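Local coordinates for protein purine nucleoside phosphorylase (PDB 3KHS) that probably catalyses the phosphate-dependent cleavage of purine nucleosides to a free base and ribose 1-phosphate in purine salvage, at residues B[79-84]-B[215-220]; B[133-138]-B[190-195]. All blocks are in the same frame, centred on the assembly; numbering follows the deposited sequence.

Overall arrangement
Interactions 1 and 2 lie side by side, their centres about 10 Å apart, and meet where strand 213-215, ending in interaction 1, runs beside 184-191: G215 N and O probably bond to C190 O and V192 N. Both are buried and touch the second subunit, but the centre of interaction 1 lies about 7 Å from the chain centre and that of interaction 2 about 14 Å, where it also meets the third subunit. Their chemistry differs accordingly. Residues 79-84 and 215-220 meet mainly through loop residues, joined by a phosphate and a water; interaction 2 pairs parallel strands at 133-134 and 190-191 through direct backbone bonds, with mostly apolar packing continuing beyond.

Interaction 1 of 2, residues B[79-84]-B[215-220]; sequences KGRFHL and GMSTAP. With PO4 (phosphate ion), chain G.
R81 and H83 of the 79-84 loop close on S217 around a phosphate, an arrangement consistent with the phosphate-binding site of the PNP family. One oxygen of the ion takes two bonds: R81 NH1 reaches PO4 O2 at 3.0 Å with a bent N-H...O angle of 146°, whereas H83 NE2 approaches PO4 O2 at 2.8 Å and nearly straight, 165°. From the other segment S217 OG donates to PO4 O3 at 2.7 Å. S30 OG and A113 N also bond to the ion, and the cationic guanidinium would be expected to favour the anion.

Packing is tightest around S217. Its CB lies 3.7 Å from R81 CD and equally near H83 CD2, while its OG stands over one face of the guanidinium, offset toward the rim. That hydroxyl is held between the backbone N and carbonyl carbon (chi1 70°), and T218 OG1 donates to it at 3.3 Å. T218 OG1 also sits over the guanidinium and is bonded to N112. The arginine bends at chi2 and chi3, which brings NH1 to the phosphate; its NE forms a salt bridge with E221.

The looser side lies toward L84 and M216, both partly exposed. M216 O lies at the edge of the H83 ring, 3.7 Å from H83 CD2, and a water bridges it to L84 N, donating to M216 O at 2.7 Å. The M216 side chain leads off toward a bound TRS molecule and F156 of a second subunit.

The loop 79-84 leaves strand 73-79 and heads for helix 90-93, while 215-220 links strand 213-215 to helix 219-227; strand 107-116 packs against R81 and S217.

Interaction 2 of 2, residues B[133-138]-B[190-195]; sequences INLPGL and CCVNGP
C191 N donates to I133 O at 2.7 Å with an N-H...O angle of 161°, the shorter of two backbone bonds that pair the segments as neighbouring parallel strands in the mixed beta sheet of this alpha/beta fold. L135 N returns a longer bond, 3.2 Å, to C191 O. The end-to-end directions of 133-136 and 190-193 differ by 9°, in keeping with the parallel register of I133 with C190 and N134 with C191. I133 O additionally receives a CA-H...O contact from C190.

Side chains divide between the two faces. I133 and C190 share one, where L135 CD1 lies 4.0 Å from C190 SG and 3.7 Å from V192 CG1; the L135 and V192 side chains run side by side, pointing the same way. N134 and C191 occupy the other, against A219 of helix 219-227. The N134 side chain extends anti to its main-chain nitrogen (chi1 -171°), bringing OD1 within 3.5 Å of C191 SG.

N134 N hydrogen-bonds to E202 OE2 of the third subunit, while P136 and V192 pack on L138 of the second. Beyond the strand ends, the P136 ring rests its CG 3.7 Å from N193 N.

Interaction 1 of 2, residues B[79-84]-B[215-220]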
loop_
_atom_site.group_PDB
_atom_site.type_symbol
_atom_site.label_atom_id
_atom_site.label_comp_id
_atom_site.label_asym_id
_atom_site.label_seq_id
_atom_site.Cartn_x
_atom_site.Cartn_y
_atom_site.Cartn_z
ATOM N N LYS B 79 5.811 -15.312 -23.120
ATOM C CA LYS B 79 4.579 -16.086 -23.074
ATOM C C LYS B 79 4.339 -16.346 -21.586
ATOM O O LYS B 79 4.701 -17.393 -21.067
ATOM C CB LYS B 79 4.724 -17.407 -23.842
ATOM C CG LYS B 79 4.500 -17.260 -25.348
ATOM C CD LYS B 79 4.421 -18.588 -26.063
ATOM C CE LYS B 79 3.077 -19.269 -25.861
ATOM N NZ LYS B 79 2.862 -20.375 -26.870
ATOM N N GLY B 80 3.753 -15.362 -20.907
ATOM C CA GLY B 80 3.489 -15.483 -19.489
ATOM C C GLY B 80 4.286 -14.394 -18.814
ATOM O O GLY B 80 5.383 -14.076 -19.262
ATOM N N ARG B 81 3.744 -13.802 -17.752
ATOM C CA ARG B 81 4.453 -12.744 -17.046
ATOM C C ARG B 81 4.459 -13.050 -15.546
ATOM O O ARG B 81 4.009 -14.101 -15.143
ATOM C CB ARG B 81 3.795 -11.393 -17.319
ATOM C CG ARG B 81 2.277 -11.329 -16.995
ATOM C CD ARG B 81 1.914 -9.978 -16.389
ATOM N NE ARG B 81 2.174 -8.896 -17.339
ATOM C CZ ARG B 81 1.407 -8.625 -18.386
ATOM N NH1 ARG B 81 0.304 -9.355 -18.630
ATOM N NH2 ARG B 81 1.746 -7.631 -19.197
ATOM N N PHE B 82 4.993 -12.144 -14.734
ATOM C CA PHE B 82 5.045 -12.336 -13.292
ATOM C C PHE B 82 4.212 -11.245 -12.615
ATOM O O PHE B 82 4.204 -10.104 -13.073
ATOM C CB PHE B 82 6.516 -12.286 -12.818
ATOM C CG PHE B 82 7.357 -13.378 -13.406
ATOM C CD1 PHE B 82 7.198 -14.694 -12.983
ATOM C CD2 PHE B 82 8.197 -13.125 -14.490
ATOM C CE1 PHE B 82 7.853 -15.749 -13.644
ATOM C CE2 PHE B 82 8.861 -14.181 -15.162
ATOM C CZ PHE B 82 8.684 -15.489 -14.738
ATOM N N HIS B 83 3.511 -11.593 -11.536
ATOM C CA HIS B 83 2.667 -10.620 -10.826
ATOM C C HIS B 83 2.961 -10.541 -9.353
ATOM O O HIS B 83 3.315 -11.551 -8.721
ATOM C CB HIS B 83 1.169 -10.974 -10.889
ATOM C CG HIS B 83 0.683 -11.410 -12.230
ATOM N ND1 HIS B 83 0.957 -12.654 -12.749
ATOM C CD2 HIS B 83 -0.085 -10.776 -13.150
ATOM C CE1 HIS B 83 0.382 -12.774 -13.934
ATOM N NE2 HIS B 83 -0.258 -11.649 -14.202
ATOM N N LEU B 84 2.734 -9.351 -8.795
ATOM C CA LEU B 84 2.879 -9.146 -7.354
ATOM C C LEU B 84 2.103 -10.163 -6.533
ATOM O O LEU B 84 2.595 -10.631 -5.502
ATOM C CB LEU B 84 2.390 -7.762 -6.923
ATOM C CG LEU B 84 3.516 -6.753 -6.835
ATOM C CD1 LEU B 84 4.065 -6.555 -8.248
ATOM C CD2 LEU B 84 3.006 -5.405 -6.256
ATOM N N GLY B 215 -6.846 -4.298 -13.328
ATOM C CA GLY B 215 -6.145 -5.560 -13.467
ATOM C C GLY B 215 -5.003 -5.663 -12.452
ATOM O O GLY B 215 -4.762 -4.735 -11.695
ATOM N N MET B 216 -4.267 -6.763 -12.446
ATOM C CA MET B 216 -3.216 -6.902 -11.455
ATOM C C MET B 216 -1.794 -6.953 -12.023
ATOM O O MET B 216 -0.908 -7.609 -11.441
ATOM C CB MET B 216 -3.504 -8.138 -10.598
ATOM C CG MET B 216 -4.924 -8.151 -9.973
ATOM S SD MET B 216 -5.452 -9.824 -9.535
ATOM C CE MET B 216 -7.136 -9.550 -8.980
ATOM N N SER B 217 -1.568 -6.231 -13.124
ATOM C CA SER B 217 -0.247 -6.225 -13.759
ATOM C C SER B 217 0.006 -5.008 -14.610
ATOM O O SER B 217 -0.566 -3.945 -14.393
ATOM C CB SER B 217 -0.087 -7.436 -14.668
ATOM O OG SER B 217 -0.910 -7.303 -15.809
ATOM N N THR B 218 0.911 -5.177 -15.573
ATOM C CA THR B 218 1.245 -4.134 -16.550
ATOM C C THR B 218 1.847 -2.818 -16.090
ATOM O O THR B 218 2.872 -2.406 -16.600
ATOM C CB THR B 218 -0.008 -3.817 -17.382
ATOM O OG1 THR B 218 -0.415 -5.011 -18.064
ATOM C CG2 THR B 218 0.250 -2.690 -18.405
ATOM N N ALA B 219 1.204 -2.145 -15.139
ATOM C CA ALA B 219 1.688 -0.847 -14.676
ATOM C C ALA B 219 3.117 -0.852 -14.152
ATOM O O ALA B 219 3.906 0.014 -14.525
ATOM C CB ALA B 219 0.743 -0.272 -13.592
ATOM N N PRO B 220 3.463 -1.796 -13.239
ATOM C CA PRO B 220 4.835 -1.779 -12.759
ATOM C C PRO B 220 5.808 -2.103 -13.886
ATOM O O PRO B 220 6.928 -1.624 -13.871
ATOM C CB PRO B 220 4.845 -2.832 -11.628
ATOM C CG PRO B 220 3.804 -3.760 -12.050
ATOM C CD PRO B 220 2.697 -2.820 -12.517
HETATM P P PO4 G . -2.794 -10.457 -16.744
HETATM O O1 PO4 G . -3.228 -10.520 -18.165
HETATM O O2 PO4 G . -1.354 -10.853 -16.638
HETATM O O3 PO4 G . -2.947 -9.066 -16.225
HETATM O O4 PO4 G . -3.633 -11.385 -15.937
HETATM O O HOH W 1 1.727 -7.545 -11.000
#

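Interaction 2 of 2, residues B[133-138]-B[190-195]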
loop_
_atom_site.group_PDB
_atom_site.type_symbol
_atom_site.label_atom_id
_atom_site.label_comp_id
_atom_site.label_asym_id
_atom_site.label_seq_id
_atom_site.Cartn_x
_atom_site.Cartn_y
_atom_site.Cartn_z
ATOM N N ILE B 133 -2.993 3.910 -13.128
ATOM C CA ILE B 133 -3.054 4.266 -11.716
ATOM C C ILE B 133 -2.487 3.024 -11.035
ATOM O O ILE B 133 -3.141 1.972 -10.997
ATOM C CB ILE B 133 -4.486 4.467 -11.213
ATOM C CG1 ILE B 133 -5.131 5.663 -11.900
ATOM C CG2 ILE B 133 -4.467 4.714 -9.716
ATOM C CD1 ILE B 133 -6.637 5.718 -11.678
ATOM N N ASN B 134 -1.254 3.138 -10.543
ATOM C CA ASN B 134 -0.580 2.020 -9.891
ATOM C C ASN B 134 -0.599 2.124 -8.374
ATOM O O ASN B 134 0.325 2.646 -7.748
ATOM C CB ASN B 134 0.858 1.922 -10.402
ATOM C CG ASN B 134 1.543 0.659 -9.943
ATOM O OD1 ASN B 134 0.946 -0.394 -9.980
ATOM N ND2 ASN B 134 2.809 0.759 -9.518
ATOM N N LEU B 135 -1.668 1.626 -7.775
ATOM C CA LEU B 135 -1.798 1.702 -6.315
ATOM C C LEU B 135 -0.640 1.088 -5.520
ATOM O O LEU B 135 -0.113 1.722 -4.632
ATOM C CB LEU B 135 -3.130 1.091 -5.884
ATOM C CG LEU B 135 -4.355 1.792 -6.523
ATOM C CD1 LEU B 135 -5.594 0.967 -6.226
ATOM C CD2 LEU B 135 -4.523 3.244 -5.996
ATOM N N PRO B 136 -0.202 -0.128 -5.859
ATOM C CA PRO B 136 0.906 -0.691 -5.075
ATOM C C PRO B 136 2.165 0.172 -5.138
ATOM O O PRO B 136 2.922 0.260 -4.169
ATOM C CB PRO B 136 1.142 -2.044 -5.720
ATOM C CG PRO B 136 -0.181 -2.402 -6.301
ATOM C CD PRO B 136 -0.700 -1.089 -6.855
ATOM N N GLY B 137 2.385 0.806 -6.293
ATOM C CA GLY B 137 3.574 1.624 -6.468
ATOM C C GLY B 137 3.537 2.956 -5.731
ATOM O O GLY B 137 4.563 3.628 -5.571
ATOM N N LEU B 138 2.356 3.363 -5.288
ATOM C CA LEU B 138 2.255 4.611 -4.538
ATOM C C LEU B 138 2.478 4.310 -3.078
ATOM O O LEU B 138 2.824 5.197 -2.315
ATOM C CB LEU B 138 0.869 5.241 -4.679
ATOM C CG LEU B 138 0.627 5.984 -6.000
ATOM C CD1 LEU B 138 -0.857 6.187 -6.239
ATOM C CD2 LEU B 138 1.358 7.308 -5.938
ATOM N N CYS B 190 -6.196 0.731 -14.103
ATOM C CA CYS B 190 -5.871 0.805 -12.676
ATOM C C CYS B 190 -5.284 -0.526 -12.230
ATOM O O CYS B 190 -5.918 -1.575 -12.372
ATOM C CB CYS B 190 -7.106 1.131 -11.811
ATOM S SG CYS B 190 -6.806 1.087 -9.994
ATOM N N CYS B 191 -4.070 -0.466 -11.696
ATOM C CA CYS B 191 -3.388 -1.659 -11.233
ATOM C C CYS B 191 -3.500 -1.844 -9.721
ATOM O O CYS B 191 -3.188 -0.927 -8.950
ATOM C CB CYS B 191 -1.898 -1.589 -11.618
ATOM S SG CYS B 191 -0.984 -3.072 -11.114
ATOM N N VAL B 192 -3.930 -3.025 -9.302
ATOM C CA VAL B 192 -4.045 -3.348 -7.868
ATOM C C VAL B 192 -3.230 -4.599 -7.598
ATOM O O VAL B 192 -2.869 -5.331 -8.532
ATOM C CB VAL B 192 -5.498 -3.640 -7.444
ATOM C CG1 VAL B 192 -6.321 -2.370 -7.579
ATOM C CG2 VAL B 192 -6.077 -4.790 -8.299
ATOM N N ASN B 193 -2.962 -4.865 -6.325
ATOM C CA ASN B 193 -2.172 -6.024 -5.975
ATOM C C ASN B 193 -2.773 -7.378 -6.324
ATOM O O ASN B 193 -2.100 -8.241 -6.888
ATOM C CB ASN B 193 -1.842 -6.022 -4.487
ATOM C CG ASN B 193 -0.646 -6.899 -4.175
ATOM O OD1 ASN B 193 0.488 -6.425 -4.162
ATOM N ND2 ASN B 193 -0.885 -8.197 -3.974
ATOM N N GLY B 194 -4.049 -7.563 -6.006
ATOM C CA GLY B 194 -4.668 -8.858 -6.231
ATOM C C GLY B 194 -4.230 -9.767 -5.054
ATOM O O GLY B 194 -3.566 -9.298 -4.106
ATOM N N PRO B 195 -4.524 -11.067 -5.105
ATOM C CA PRO B 195 -5.238 -11.755 -6.180
ATOM C C PRO B 195 -6.754 -11.736 -5.989
ATOM O O PRO B 195 -7.490 -12.170 -6.854
ATOM C CB PRO B 195 -4.662 -13.178 -6.125
ATOM C CG PRO B 195 -4.404 -13.382 -4.687
ATOM C CD PRO B 195 -3.815 -12.034 -4.241
#